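Local structure of putative flavoprotein (Bacteroides eggerthii, 4ICI) at residues I45-P50 with P103-T108; G25-A30 with F123-G128; G117-P122 with D144-E149; S14-A19 with V90-Y95. The protein binds flavin mononucleotide in a flavodoxin-type fold and probably takes part in electron transfer, though its exact physiological role is unknown. All blocks are in the same frame, centred on the assembly; numbering follows the deposited sequence. Where two conformers were deposited one is given.

Interaction 1. Residues I45-P50 with P103-T108. With EDO (1,2-ethanediol), chain E.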
loop_
_atom_site.group_PDB
_atom_site.type_symbol
_atom_site.label_atom_id
_atom_site.label_comp_id
_atom_site.label_asym_id
_atom_site.label_seq_id
_atom_site.Cartn_x
_atom_site.Cartn_y
_atom_site.Cartn_z
ATOM N N ILE A 45 0.323 5.493 -6.638
ATOM C CA ILE A 45 0.139 6.621 -5.724
ATOM C C ILE A 45 1.390 7.481 -5.877
ATOM O O ILE A 45 2.441 7.134 -5.324
ATOM C CB ILE A 45 -0.013 6.137 -4.261
ATOM C CG1 ILE A 45 -1.251 5.202 -4.096
ATOM C CG2 ILE A 45 -0.084 7.331 -3.321
ATOM C CD1 ILE A 45 -1.305 4.419 -2.758
ATOM N N ALA A 46 1.282 8.554 -6.671
ATOM C CA ALA A 46 2.434 9.351 -7.039
ATOM C C ALA A 46 2.563 10.550 -6.116
ATOM O O ALA A 46 1.644 11.365 -6.007
ATOM C CB ALA A 46 2.336 9.845 -8.492
ATOM N N PRO A 47 3.688 10.666 -5.427
ATOM C CA PRO A 47 3.895 11.863 -4.636
ATOM C C PRO A 47 3.982 13.137 -5.477
ATOM O O PRO A 47 4.608 13.155 -6.531
ATOM C CB PRO A 47 5.207 11.629 -3.934
ATOM C CG PRO A 47 5.817 10.494 -4.563
ATOM C CD PRO A 47 4.831 9.765 -5.405
ATOM N N ALA A 48 3.381 14.208 -4.988
ATOM C CA ALA A 48 3.496 15.495 -5.628
ATOM C C ALA A 48 4.958 15.972 -5.688
ATOM O O ALA A 48 5.353 16.626 -6.655
ATOM C CB ALA A 48 2.616 16.502 -4.931
ATOM N N GLN A 49 5.734 15.634 -4.667
ATOM C CA GLN A 49 7.165 15.868 -4.662
ATOM C C GLN A 49 7.862 14.524 -4.575
ATOM O O GLN A 49 7.828 13.861 -3.526
ATOM C CB GLN A 49 7.598 16.744 -3.490
ATOM C CG GLN A 49 9.115 17.084 -3.514
ATOM C CD GLN A 49 9.546 18.038 -2.468
ATOM O OE1 GLN A 49 10.519 17.779 -1.680
ATOM N NE2 GLN A 49 8.883 19.171 -2.441
ATOM N N PRO A 50 8.491 14.082 -5.682
ATOM C CA PRO A 50 9.191 12.789 -5.669
ATOM C C PRO A 50 10.227 12.626 -4.562
ATOM O O PRO A 50 10.873 13.587 -4.160
ATOM C CB PRO A 50 9.869 12.752 -7.039
ATOM C CG PRO A 50 8.949 13.569 -7.905
ATOM C CD PRO A 50 8.486 14.681 -7.018
ATOM N N PRO A 103 4.432 3.897 4.825
ATOM C CA PRO A 103 4.737 5.308 4.582
ATOM C C PRO A 103 3.508 6.185 4.740
ATOM O O PRO A 103 2.385 5.758 4.420
ATOM C CB PRO A 103 5.257 5.307 3.139
ATOM C CG PRO A 103 5.785 3.904 2.925
ATOM C CD PRO A 103 4.832 3.040 3.704
ATOM N N ARG A 104 3.716 7.413 5.221
ATOM C CA ARG A 104 2.587 8.291 5.498
ATOM C C ARG A 104 1.750 8.658 4.276
ATOM O O ARG A 104 0.584 9.003 4.420
ATOM C CB ARG A 104 3.037 9.539 6.237
ATOM C CG ARG A 104 3.868 9.336 7.507
ATOM C CD ARG A 104 3.271 8.444 8.511
ATOM N NE ARG A 104 4.045 8.440 9.755
ATOM C CZ ARG A 104 3.792 7.629 10.782
ATOM N NH1 ARG A 104 2.784 6.757 10.707
ATOM N NH2 ARG A 104 4.488 7.758 11.904
ATOM N N ILE A 105 2.320 8.546 3.077
ATOM C CA ILE A 105 1.510 8.776 1.880
ATOM C C ILE A 105 0.366 7.765 1.739
ATOM O O ILE A 105 -0.638 8.044 1.115
ATOM C CB ILE A 105 2.397 8.836 0.593
ATOM C CG1 ILE A 105 1.681 9.568 -0.556
ATOM C CG2 ILE A 105 2.895 7.433 0.225
ATOM C CD1 ILE A 105 2.581 9.892 -1.737
ATOM N N ILE A 106 0.507 6.601 2.377
ATOM C CA ILE A 106 -0.595 5.646 2.419
ATOM C C ILE A 106 -1.778 6.224 3.218
ATOM O O ILE A 106 -2.933 6.067 2.823
ATOM C CB ILE A 106 -0.137 4.276 2.962
ATOM C CG1 ILE A 106 0.896 3.649 2.002
ATOM C CG2 ILE A 106 -1.341 3.353 3.147
ATOM C CD1 ILE A 106 0.473 3.522 0.493
ATOM N N ASN A 107 -1.476 6.907 4.312
ATOM C CA ASN A 107 -2.514 7.618 5.050
ATOM C C ASN A 107 -3.155 8.712 4.174
ATOM O O ASN A 107 -4.377 8.902 4.174
ATOM C CB ASN A 107 -1.968 8.229 6.343
ATOM C CG ASN A 107 -1.322 7.203 7.257
ATOM O OD1 ASN A 107 -0.133 6.877 7.112
ATOM N ND2 ASN A 107 -2.101 6.675 8.204
ATOM N N THR A 108 -2.333 9.455 3.416
ATOM C CA THR A 108 -2.907 10.459 2.507
ATOM C C THR A 108 -3.879 9.802 1.516
ATOM O O THR A 108 -4.992 10.307 1.296
ATOM C CB THR A 108 -1.831 11.203 1.715
ATOM O OG1 THR A 108 -0.813 11.618 2.632
ATOM C CG2 THR A 108 -2.424 12.377 0.935
HETATM C C1 EDO E . 4.249 6.198 -8.389
HETATM O O1 EDO E . 5.238 7.200 -8.102
HETATM C C2 EDO E . 4.162 5.068 -7.345
HETATM O O2 EDO E . 4.465 5.473 -6.034
#

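Interaction 2. Residues G25-A30 with F123-G128. With FMN (flavin mononucleotide), chain B.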
loop_
_atom_site.group_PDB
_atom_site.type_symbol
_atom_site.label_atom_id
_atom_site.label_comp_id
_atom_site.label_asym_id
_atom_site.label_seq_id
_atom_site.Cartn_x
_atom_site.Cartn_y
_atom_site.Cartn_z
ATOM N N GLY A 25 10.836 1.166 -6.889
ATOM C CA GLY A 25 10.396 0.203 -7.882
ATOM C C GLY A 25 10.031 -1.184 -7.381
ATOM O O GLY A 25 9.381 -1.935 -8.095
ATOM N N THR A 26 10.493 -1.553 -6.179
ATOM C CA THR A 26 10.323 -2.929 -5.691
ATOM C C THR A 26 8.835 -3.253 -5.493
ATOM O O THR A 26 8.339 -4.291 -5.915
ATOM C CB THR A 26 11.077 -3.167 -4.372
ATOM O OG1 THR A 26 12.409 -2.660 -4.474
ATOM C CG2 THR A 26 11.124 -4.651 -4.004
ATOM N N THR A 27 8.129 -2.345 -4.837
ATOM C CA THR A 27 6.700 -2.522 -4.613
ATOM C C THR A 27 5.924 -2.406 -5.908
ATOM O O THR A 27 4.898 -3.082 -6.076
ATOM C CB THR A 27 6.185 -1.525 -3.559
ATOM O OG1 THR A 27 7.060 -1.593 -2.428
ATOM C CG2 THR A 27 4.771 -1.864 -3.110
ATOM N N ALA A 28 6.377 -1.563 -6.832
ATOM C CA ALA A 28 5.719 -1.482 -8.140
ATOM C C ALA A 28 5.738 -2.853 -8.842
ATOM O O ALA A 28 4.763 -3.262 -9.478
ATOM C CB ALA A 28 6.384 -0.420 -9.010
ATOM N N ARG A 29 6.872 -3.551 -8.745
ATOM C CA ARG A 29 6.975 -4.853 -9.390
ATOM C C ARG A 29 6.047 -5.865 -8.733
ATOM O O ARG A 29 5.385 -6.651 -9.437
ATOM C CB ARG A 29 8.428 -5.328 -9.391
ATOM C CG ARG A 29 9.312 -4.528 -10.363
ATOM C CD ARG A 29 10.732 -5.105 -10.588
ATOM N NE ARG A 29 11.486 -5.399 -9.359
ATOM C CZ ARG A 29 12.238 -4.534 -8.670
ATOM N NH1 ARG A 29 12.359 -3.256 -9.043
ATOM N NH2 ARG A 29 12.876 -4.959 -7.571
ATOM N N ALA A 30 5.956 -5.831 -7.398
ATOM C CA ALA A 30 5.010 -6.683 -6.681
ATOM C C ALA A 30 3.570 -6.361 -7.103
ATOM O O ALA A 30 2.755 -7.254 -7.365
ATOM C CB ALA A 30 5.182 -6.520 -5.166
ATOM N N PHE A 123 -0.594 -4.910 1.087
ATOM C CA PHE A 123 0.533 -5.740 0.707
ATOM C C PHE A 123 1.787 -4.915 0.767
ATOM O O PHE A 123 1.728 -3.682 0.784
ATOM C CB PHE A 123 0.317 -6.403 -0.673
ATOM C CG PHE A 123 0.334 -5.458 -1.857
ATOM C CD1 PHE A 123 -0.805 -4.778 -2.230
ATOM C CD2 PHE A 123 1.469 -5.323 -2.634
ATOM C CE1 PHE A 123 -0.819 -3.937 -3.344
ATOM C CE2 PHE A 123 1.461 -4.521 -3.755
ATOM C CZ PHE A 123 0.311 -3.834 -4.105
ATOM N N ALA A 124 2.946 -5.571 0.784
ATOM C CA ALA A 124 4.181 -4.827 1.003
ATOM C C ALA A 124 5.382 -5.525 0.440
ATOM O O ALA A 124 5.339 -6.726 0.147
ATOM C CB ALA A 124 4.382 -4.557 2.523
ATOM N N THR A 125 6.443 -4.748 0.284
ATOM C CA THR A 125 7.791 -5.282 0.151
ATOM C C THR A 125 8.658 -4.710 1.261
ATOM O O THR A 125 8.316 -3.698 1.872
ATOM C CB THR A 125 8.418 -5.018 -1.243
ATOM O OG1 THR A 125 8.713 -3.639 -1.426
ATOM C CG2 THR A 125 7.529 -5.542 -2.384
ATOM N N SER A 126 9.778 -5.378 1.564
ATOM C CA SER A 126 10.631 -4.977 2.688
ATOM C C SER A 126 12.008 -5.565 2.527
ATOM O O SER A 126 12.241 -6.450 1.678
ATOM C CB SER A 126 10.068 -5.453 4.017
ATOM O OG SER A 126 10.290 -6.846 4.191
ATOM N N GLY A 127 12.876 -5.092 3.405
ATOM C CA GLY A 127 14.209 -5.655 3.565
ATOM C C GLY A 127 14.287 -6.806 4.542
ATOM O O GLY A 127 15.403 -7.193 4.932
ATOM N N GLY A 128 13.140 -7.359 4.926
ATOM C CA GLY A 128 13.096 -8.437 5.918
ATOM C C GLY A 128 11.931 -8.372 6.891
ATOM O O GLY A 128 11.437 -9.421 7.365
HETATM N N1 FMN B . 12.858 -2.794 5.403
HETATM C C2 FMN B . 12.505 -3.582 6.471
HETATM O O2 FMN B . 12.578 -4.803 6.360
HETATM N N3 FMN B . 12.087 -2.989 7.655
HETATM C C4 FMN B . 12.045 -1.616 7.834
HETATM O O4 FMN B . 11.600 -1.201 8.920
HETATM C C4A FMN B . 12.442 -0.810 6.755
HETATM N N5 FMN B . 12.450 0.596 6.881
HETATM C C5A FMN B . 12.816 1.351 5.759
HETATM C C6 FMN B . 12.797 2.750 5.845
HETATM C C7 FMN B . 13.135 3.522 4.762
HETATM C C7M FMN B . 13.062 5.017 4.853
HETATM C C8 FMN B . 13.489 2.934 3.559
HETATM C C8M FMN B . 13.878 3.790 2.376
HETATM C C9 FMN B . 13.521 1.548 3.467
HETATM C C9A FMN B . 13.165 0.733 4.560
HETATM N N10 FMN B . 13.181 -0.668 4.470
HETATM C C10 FMN B . 12.818 -1.428 5.555
HETATM C "C1'" FMN B . 13.521 -1.333 3.161
HETATM C "C2'" FMN B . 12.275 -1.275 2.233
HETATM O "O2'" FMN B . 11.087 -1.731 2.835
HETATM C "C3'" FMN B . 12.454 -2.168 0.989
HETATM O "O3'" FMN B . 13.758 -1.922 0.375
HETATM C "C4'" FMN B . 11.291 -2.049 -0.042
HETATM O "O4'" FMN B . 11.361 -3.187 -0.867
HETATM C "C5'" FMN B . 11.497 -0.773 -0.944
HETATM O "O5'" FMN B . 10.398 -0.760 -1.817
HETATM P P FMN B . 10.282 0.255 -3.049
HETATM O O1P FMN B . 11.449 -0.118 -3.978
HETATM O O2P FMN B . 8.951 0.137 -3.621
HETATM O O3P FMN B . 10.439 1.698 -2.560
#

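Interaction 3. Residues G117-P122 with D144-E149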
loop_
_atom_site.group_PDB
_atom_site.type_symbol
_atom_site.label_atom_id
_atom_site.label_comp_id
_atom_site.label_asym_id
_atom_site.label_seq_id
_atom_site.Cartn_x
_atom_site.Cartn_y
_atom_site.Cartn_z
ATOM N N GLY A 117 -17.393 0.460 2.443
ATOM C CA GLY A 117 -18.077 -0.595 1.732
ATOM C C GLY A 117 -17.194 -1.546 0.960
ATOM O O GLY A 117 -17.646 -2.610 0.584
ATOM N N LYS A 118 -15.936 -1.188 0.753
ATOM C CA LYS A 118 -15.021 -1.989 -0.019
ATOM C C LYS A 118 -14.224 -2.955 0.857
ATOM O O LYS A 118 -14.077 -2.771 2.069
ATOM C CB LYS A 118 -14.049 -1.080 -0.772
ATOM C CG LYS A 118 -14.727 0.004 -1.596
ATOM C CD LYS A 118 -13.739 0.752 -2.445
ATOM C CE LYS A 118 -14.338 2.012 -3.013
ATOM N NZ LYS A 118 -15.492 1.713 -3.882
ATOM N N THR A 119 -13.697 -3.994 0.223
ATOM C CA THR A 119 -12.728 -4.870 0.861
ATOM C C THR A 119 -11.368 -4.214 0.651
ATOM O O THR A 119 -11.011 -3.912 -0.490
ATOM C CB THR A 119 -12.763 -6.268 0.253
ATOM O OG1 THR A 119 -14.083 -6.801 0.409
ATOM C CG2 THR A 119 -11.769 -7.172 0.933
ATOM N N VAL A 120 -10.590 -4.024 1.727
ATOM C CA VAL A 120 -9.292 -3.324 1.663
ATOM C C VAL A 120 -8.215 -4.288 2.159
ATOM O O VAL A 120 -8.362 -4.865 3.237
ATOM C CB VAL A 120 -9.325 -2.028 2.479
ATOM C CG1 VAL A 120 -8.020 -1.267 2.318
ATOM C CG2 VAL A 120 -10.580 -1.158 2.080
ATOM N N VAL A 121 -7.145 -4.466 1.385
ATOM C CA VAL A 121 -6.152 -5.513 1.649
ATOM C C VAL A 121 -4.746 -4.923 1.457
ATOM O O VAL A 121 -4.424 -4.481 0.369
ATOM C CB VAL A 121 -6.325 -6.724 0.718
ATOM C CG1 VAL A 121 -5.439 -7.885 1.235
ATOM C CG2 VAL A 121 -7.802 -7.137 0.542
ATOM N N PRO A 122 -3.935 -4.882 2.524
ATOM C CA PRO A 122 -2.580 -4.351 2.334
ATOM C C PRO A 122 -1.649 -5.386 1.711
ATOM O O PRO A 122 -1.863 -6.581 1.838
ATOM C CB PRO A 122 -2.135 -4.018 3.767
ATOM C CG PRO A 122 -2.837 -5.062 4.615
ATOM C CD PRO A 122 -4.146 -5.352 3.903
ATOM N N ASP A 144 -13.051 1.553 10.688
ATOM C CA ASP A 144 -14.330 1.457 9.986
ATOM C C ASP A 144 -14.223 0.764 8.655
ATOM O O ASP A 144 -15.233 0.352 8.100
ATOM C CB ASP A 144 -14.966 2.826 9.761
ATOM C CG ASP A 144 -15.397 3.496 11.016
ATOM O OD1 ASP A 144 -16.013 2.881 11.889
ATOM O OD2 ASP A 144 -15.132 4.707 11.133
ATOM N N LEU A 145 -13.009 0.611 8.123
ATOM C CA LEU A 145 -12.834 -0.113 6.869
ATOM C C LEU A 145 -12.869 -1.612 7.036
ATOM O O LEU A 145 -12.563 -2.140 8.111
ATOM C CB LEU A 145 -11.514 0.300 6.178
ATOM C CG LEU A 145 -11.373 1.798 5.920
ATOM C CD1 LEU A 145 -10.041 2.093 5.193
ATOM C CD2 LEU A 145 -12.571 2.332 5.116
ATOM N N ASN A 146 -13.209 -2.291 5.939
ATOM C CA ASN A 146 -13.259 -3.761 5.931
ATOM C C ASN A 146 -11.899 -4.342 5.528
ATOM O O ASN A 146 -11.665 -4.673 4.372
ATOM C CB ASN A 146 -14.368 -4.289 5.033
ATOM C CG ASN A 146 -14.441 -5.802 5.046
ATOM O OD1 ASN A 146 -14.096 -6.420 6.042
ATOM N ND2 ASN A 146 -14.861 -6.401 3.922
ATOM N N TRP A 147 -11.003 -4.417 6.497
ATOM C CA TRP A 147 -9.637 -4.900 6.274
ATOM C C TRP A 147 -9.581 -6.402 6.252
ATOM O O TRP A 147 -10.180 -7.063 7.096
ATOM C CB TRP A 147 -8.727 -4.422 7.386
ATOM C CG TRP A 147 -8.490 -2.941 7.400
ATOM C CD1 TRP A 147 -9.083 -2.020 8.202
ATOM C CD2 TRP A 147 -7.520 -2.236 6.632
ATOM N NE1 TRP A 147 -8.589 -0.784 7.950
ATOM C CE2 TRP A 147 -7.622 -0.877 6.983
ATOM C CE3 TRP A 147 -6.606 -2.605 5.640
ATOM C CZ2 TRP A 147 -6.803 0.105 6.415
ATOM C CZ3 TRP A 147 -5.803 -1.636 5.080
ATOM C CH2 TRP A 147 -5.901 -0.304 5.464
ATOM N N LYS A 148 -8.833 -6.936 5.304
ATOM C CA LYS A 148 -8.465 -8.343 5.296
ATOM C C LYS A 148 -6.976 -8.469 5.419
ATOM O O LYS A 148 -6.256 -7.487 5.256
ATOM C CB LYS A 148 -9.005 -9.046 4.053
ATOM C CG LYS A 148 -10.547 -9.131 3.965
ATOM C CD LYS A 148 -11.051 -10.011 2.812
ATOM C CE LYS A 148 -12.553 -10.333 2.922
ATOM N NZ LYS A 148 -13.057 -11.253 1.831
ATOM N N GLU A 149 -6.511 -9.680 5.714
ATOM C CA GLU A 149 -5.114 -9.940 5.952
ATOM C C GLU A 149 -4.323 -9.893 4.643
ATOM O O GLU A 149 -4.699 -10.527 3.645
ATOM C CB GLU A 149 -4.958 -11.303 6.630
ATOM C CG GLU A 149 -5.487 -11.325 8.061
ATOM C CD GLU A 149 -4.641 -10.500 8.985
ATOM O OE1 GLU A 149 -3.435 -10.787 9.071
ATOM O OE2 GLU A 149 -5.196 -9.564 9.617
HETATM O O HOH W 1 -16.763 -5.170 1.702
HETATM O O HOH W 2 -14.193 -0.763 3.729
HETATM O O HOH W 3 -13.836 -9.588 -0.398
#

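Interaction 4. Residues S14-A19 with V90-Y95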
loop_
_atom_site.group_PDB
_atom_site.type_symbol
_atom_site.label_atom_id
_atom_site.label_comp_id
_atom_site.label_asym_id
_atom_site.label_seq_id
_atom_site.Cartn_x
_atom_site.Cartn_y
_atom_site.Cartn_z
ATOM N N SER A 14 -15.369 -9.453 -8.491
ATOM C CA SER A 14 -15.155 -8.078 -8.064
ATOM C C SER A 14 -14.464 -7.205 -9.127
ATOM O O SER A 14 -13.694 -7.710 -9.962
ATOM C CB SER A 14 -14.296 -8.099 -6.803
ATOM O OG SER A 14 -14.957 -8.787 -5.764
ATOM N N LYS A 15 -14.731 -5.899 -9.092
ATOM C CA LYS A 15 -13.834 -4.946 -9.765
ATOM C C LYS A 15 -12.710 -4.606 -8.771
ATOM O O LYS A 15 -12.983 -4.157 -7.649
ATOM C CB LYS A 15 -14.538 -3.677 -10.195
ATOM C CG LYS A 15 -13.736 -2.902 -11.242
ATOM C CD LYS A 15 -14.354 -1.579 -11.629
ATOM C CE LYS A 15 -13.504 -0.871 -12.682
ATOM N NZ LYS A 15 -14.048 0.492 -13.009
ATOM N N ILE A 16 -11.473 -4.853 -9.189
ATOM C CA ILE A 16 -10.305 -4.822 -8.307
ATOM C C ILE A 16 -9.351 -3.696 -8.721
ATOM O O ILE A 16 -9.009 -3.557 -9.899
ATOM C CB ILE A 16 -9.528 -6.168 -8.330
ATOM C CG1 ILE A 16 -10.460 -7.308 -7.914
ATOM C CG2 ILE A 16 -8.250 -6.084 -7.464
ATOM C CD1 ILE A 16 -9.776 -8.670 -7.921
ATOM N N LEU A 17 -8.962 -2.891 -7.735
ATOM C CA LEU A 17 -7.886 -1.929 -7.859
ATOM C C LEU A 17 -6.703 -2.341 -7.017
ATOM O O LEU A 17 -6.873 -2.786 -5.866
ATOM C CB LEU A 17 -8.354 -0.560 -7.379
ATOM C CG LEU A 17 -7.379 0.606 -7.526
ATOM C CD1 LEU A 17 -7.072 0.879 -9.013
ATOM C CD2 LEU A 17 -7.911 1.837 -6.806
ATOM N N VAL A 18 -5.519 -2.222 -7.620
ATOM C CA VAL A 18 -4.244 -2.394 -6.936
ATOM C C VAL A 18 -3.605 -1.008 -6.857
ATOM O O VAL A 18 -3.023 -0.535 -7.834
ATOM C CB VAL A 18 -3.344 -3.462 -7.616
ATOM C CG1 VAL A 18 -2.024 -3.624 -6.888
ATOM C CG2 VAL A 18 -4.079 -4.807 -7.794
ATOM N N ALA A 19 -3.761 -0.369 -5.710
ATOM C CA ALA A 19 -3.136 0.924 -5.439
ATOM C C ALA A 19 -1.806 0.669 -4.753
ATOM O O ALA A 19 -1.702 -0.227 -3.913
ATOM C CB ALA A 19 -4.067 1.802 -4.553
ATOM N N VAL A 90 -12.902 -4.098 -4.428
ATOM C CA VAL A 90 -11.738 -4.529 -3.651
ATOM C C VAL A 90 -10.605 -3.564 -4.000
ATOM O O VAL A 90 -10.361 -3.280 -5.194
ATOM C CB VAL A 90 -11.324 -5.943 -4.047
ATOM C CG1 VAL A 90 -10.063 -6.382 -3.338
ATOM C CG2 VAL A 90 -12.496 -6.946 -3.830
ATOM N N VAL A 91 -9.916 -3.074 -2.976
ATOM C CA VAL A 91 -8.763 -2.200 -3.167
ATOM C C VAL A 91 -7.592 -2.788 -2.381
ATOM O O VAL A 91 -7.612 -2.896 -1.132
ATOM C CB VAL A 91 -9.054 -0.757 -2.729
ATOM C CG1 VAL A 91 -7.787 0.130 -2.868
ATOM C CG2 VAL A 91 -10.217 -0.156 -3.517
ATOM N N PHE A 92 -6.570 -3.272 -3.105
ATOM C CA PHE A 92 -5.303 -3.641 -2.501
ATOM C C PHE A 92 -4.499 -2.356 -2.350
ATOM O O PHE A 92 -4.579 -1.486 -3.232
ATOM C CB PHE A 92 -4.543 -4.639 -3.387
ATOM C CG PHE A 92 -5.181 -5.991 -3.484
ATOM C CD1 PHE A 92 -6.137 -6.282 -4.464
ATOM C CD2 PHE A 92 -4.820 -6.974 -2.588
ATOM C CE1 PHE A 92 -6.713 -7.532 -4.546
ATOM C CE2 PHE A 92 -5.415 -8.237 -2.649
ATOM C CZ PHE A 92 -6.346 -8.507 -3.647
ATOM N N ILE A 93 -3.781 -2.232 -1.235
ATOM C CA ILE A 93 -2.969 -1.059 -0.956
ATOM C C ILE A 93 -1.552 -1.509 -0.631
ATOM O O ILE A 93 -1.314 -2.148 0.403
ATOM C CB ILE A 93 -3.500 -0.240 0.222
ATOM C CG1 ILE A 93 -4.948 0.169 -0.010
ATOM C CG2 ILE A 93 -2.619 0.976 0.445
ATOM C CD1 ILE A 93 -5.607 0.941 1.163
ATOM N N GLY A 94 -0.607 -1.234 -1.541
ATOM C CA GLY A 94 0.741 -1.679 -1.400
ATOM C C GLY A 94 1.744 -0.593 -1.085
ATOM O O GLY A 94 1.591 0.581 -1.474
ATOM N N TYR A 95 2.796 -0.994 -0.385
ATOM C CA TYR A 95 3.813 -0.052 0.093
ATOM C C TYR A 95 5.100 -0.777 0.448
ATOM O O TYR A 95 5.087 -1.935 0.841
ATOM C CB TYR A 95 3.301 0.768 1.304
ATOM C CG TYR A 95 2.651 -0.067 2.397
ATOM C CD1 TYR A 95 1.295 -0.368 2.346
ATOM C CD2 TYR A 95 3.382 -0.568 3.432
ATOM C CE1 TYR A 95 0.714 -1.169 3.333
ATOM C CE2 TYR A 95 2.812 -1.356 4.412
ATOM C CZ TYR A 95 1.484 -1.656 4.362
ATOM O OH TYR A 95 0.885 -2.460 5.323
#

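Interaction 1. Residues I45-P50 with P103-T108
The carbonyl oxygen of Ile-45 accepts a 2.7 Å hydrogen bond from O2 of a 1,2-ethanediol, while the side chain of the same residue packs on Ile-105 and Ile-106. The diol, probably from the crystallisation liquor, also bonds to Ser-22 N. In this flavodoxin-type fold the contact seats the loop after strand 41-44 against the first turn of helix 104-112. It is wholly apolar between the two segments. Ile-45 reaches over with two branches. Its CG2, anti to the backbone N, lies 4.0 Å from Ile-105 CG1, and the two side chains pass alongside one another, running opposite ways. Its longer branch meets Ile-106 at about a right angle, with Ile-45 CD1 3.8 Å from Ile-106 CD1. The CB of Ile-106 points away from the loop, but the bend at chi2 (-54°) brings its CD1 back. Ile-106 also packs on Ile-93 and Tyr-95 of strand 90-96. Ile-105 is extended from N to tip, and its CD1 ends 3.7 Å from Pro-47 CA and 3.8 Å from Pro-47 CB.

Interaction 2. Residues G25-A30 with F123-G128
Thr-27 and Thr-125 meet through their hydroxyls, and both are also bound to flavin mononucleotide. The polar contacts centre on these hydroxyls and the phosphate. The two OG1 atoms are 2.8 Å apart where the start of helix 26-38 meets the end of strand 119-125. A hydrogen bond from Thr-125 OG1 to Thr-27 OG1 is possible, but the Thr-125 proton could go to ribityl O4' instead. Thr-27 OG1 donates to phosphate O2P, and Thr-125 OG1 bonds to O4' at 2.7 Å. Thr-125 OG1 stands between its own backbone N and carbonyl carbon (chi1 70°), which turns it to the helix and the cofactor. The phosphate sits at the N-terminal end of the helix, with Gly-25 as N-cap. Thr-26 N and OG1 both donate to O1P, each at 2.8 Å. Thr-27 N donates to O2P at 2.9 Å. Farther along, Gly-127 N reaches flavin N1 at 3.0 Å. Beside it, Ser-126 OG accepts from Gly-128 N in an ST turn.

The apolar contacts lie behind the hydroxyls. Ala-30 CB touches Thr-125 CG2 at 3.8 Å. The Phe-123 ring comes near Thr-27 CG2 and Ala-30, and packs further on Ala-31 and Leu-34 of the same helix.

Thr-26 and Thr-27 offer the phosphate neutral amides and hydroxyls at a helix N-terminus, as in flavodoxins. The helix dipole would favour the anion there. The N-H aimed at N1 would probably favour negative charge on a reduced flavin.

Interaction 3. Residues G117-P122 with D144-E149
Val-120 has the most surface buried here, and it holds Asn-146 and Lys-148 through its two backbone polar atoms. Its N donates to Asn-146 O (2.9 Å, 168°), and its O accepts from Lys-148 N at 3.0 Å. These bonds make the parallel bridge of Val-120 with Trp-147. It joins strands 119-125 and 146-152, the two strands of a beta-alpha-beta crossover unit whose helix is 132-141. Strand 146-152 is the edge of the sheet.

The side chain of Val-120 shares a sheet face with Trp-147. Its CG1, anti to the backbone N, sits over one face of the indole in a CH-pi contact, 3.9 Å from the centroid of the six-membered ring. Pro-122 CD comes to the edge of that ring, near its plane. Trp-147 NE1 bonds to Tyr-142 O, and the indole also packs on Leu-138 and Lys-139 of the crossover helix.

An inverse gamma turn is centred on Asn-146. Its CB rests 3.3 Å from Lys-118 O. Its N and ND2 are joined through separate waters to Lys-118 O and Gly-117 O.

Lys-148 runs extended across the Thr-119 methyl. Its NZ bonds to Ile-168 O and to a water that also meets Thr-119 OG1. The packing beneath is tight, with Lys-148 CD only 3.5 Å from Thr-119 CG2.

Interaction 4. Residues S14-A19 with V90-Y95
Strands 16-19 and 90-95 run parallel, with axes 4.7 Å apart and 13° between them, and Ile-16, Leu-17, Val-18 and Ala-19 pair with Val-90, Val-91, Phe-92 and Ile-93. They belong to the parallel sheet of the flavodoxin-like fold. Five backbone hydrogen bonds alternate in direction, from Val-90 N to Lys-15 O through to Gly-94 N to Ala-19 O. The straightest is Leu-17 N to Val-90 O (2.9 Å, 174°). Leu-17 O accepts from Phe-92 N at 2.8 Å and also takes a CA-H contact from Val-91.

Ile-16, Val-18, Val-90 and Phe-92 share one face of the sheet. Ile-16 and Val-90 stand next to each other, CG1 of Ile-16 against CB of Val-90. The CD1-CE1 edge of the Phe-92 ring is turned to strand 16-20. Ile-16 CG2 touches this edge in the ring plane, 3.6 Å from CE1. Val-18 CG2 comes to CD1 of the same ring at 4.2 Å. At the strand entrance Val-90 CG2 packs on Ser-14, whose OG is bonded to Lys-171 O.

The other face carries Leu-17, Ala-19, Val-91 and Ile-93. Here Leu-17 CD2 lies 4.3 Å from Val-91 CG1, and Ala-19 CB also reaches that methyl.

Strand 90-96 is the central one of five; the pair lies between strands 41-44 and 119-125. Phe-92 packs on Val-121, while Ala-19 and Ile-93 meet Phe-109 of helix 104-112.

Overall arrangement
From the N terminus, segment 14-19 is the first to find its partner: interaction 4 closes a loop at 90-95 and pairs strand 16-20 with the central strand 90-96. Segments 25-30 and 45-50 lie within that loop and find their partners beyond it, so interactions 2 and 1 both cross interaction 4. Interaction 1 closes next, at 103-108, and is nested inside the longer loop that interaction 2 closes at 123-128. Interaction 3 opens at 117-122, crosses interaction 2 and closes last, adding the edge strand. It follows interactions 1 and 4 in series. Strand 119-125 serves interactions 2 and 3 and pairs with strand 90-96. Ile-106 of interaction 1 packs on strand 90-96.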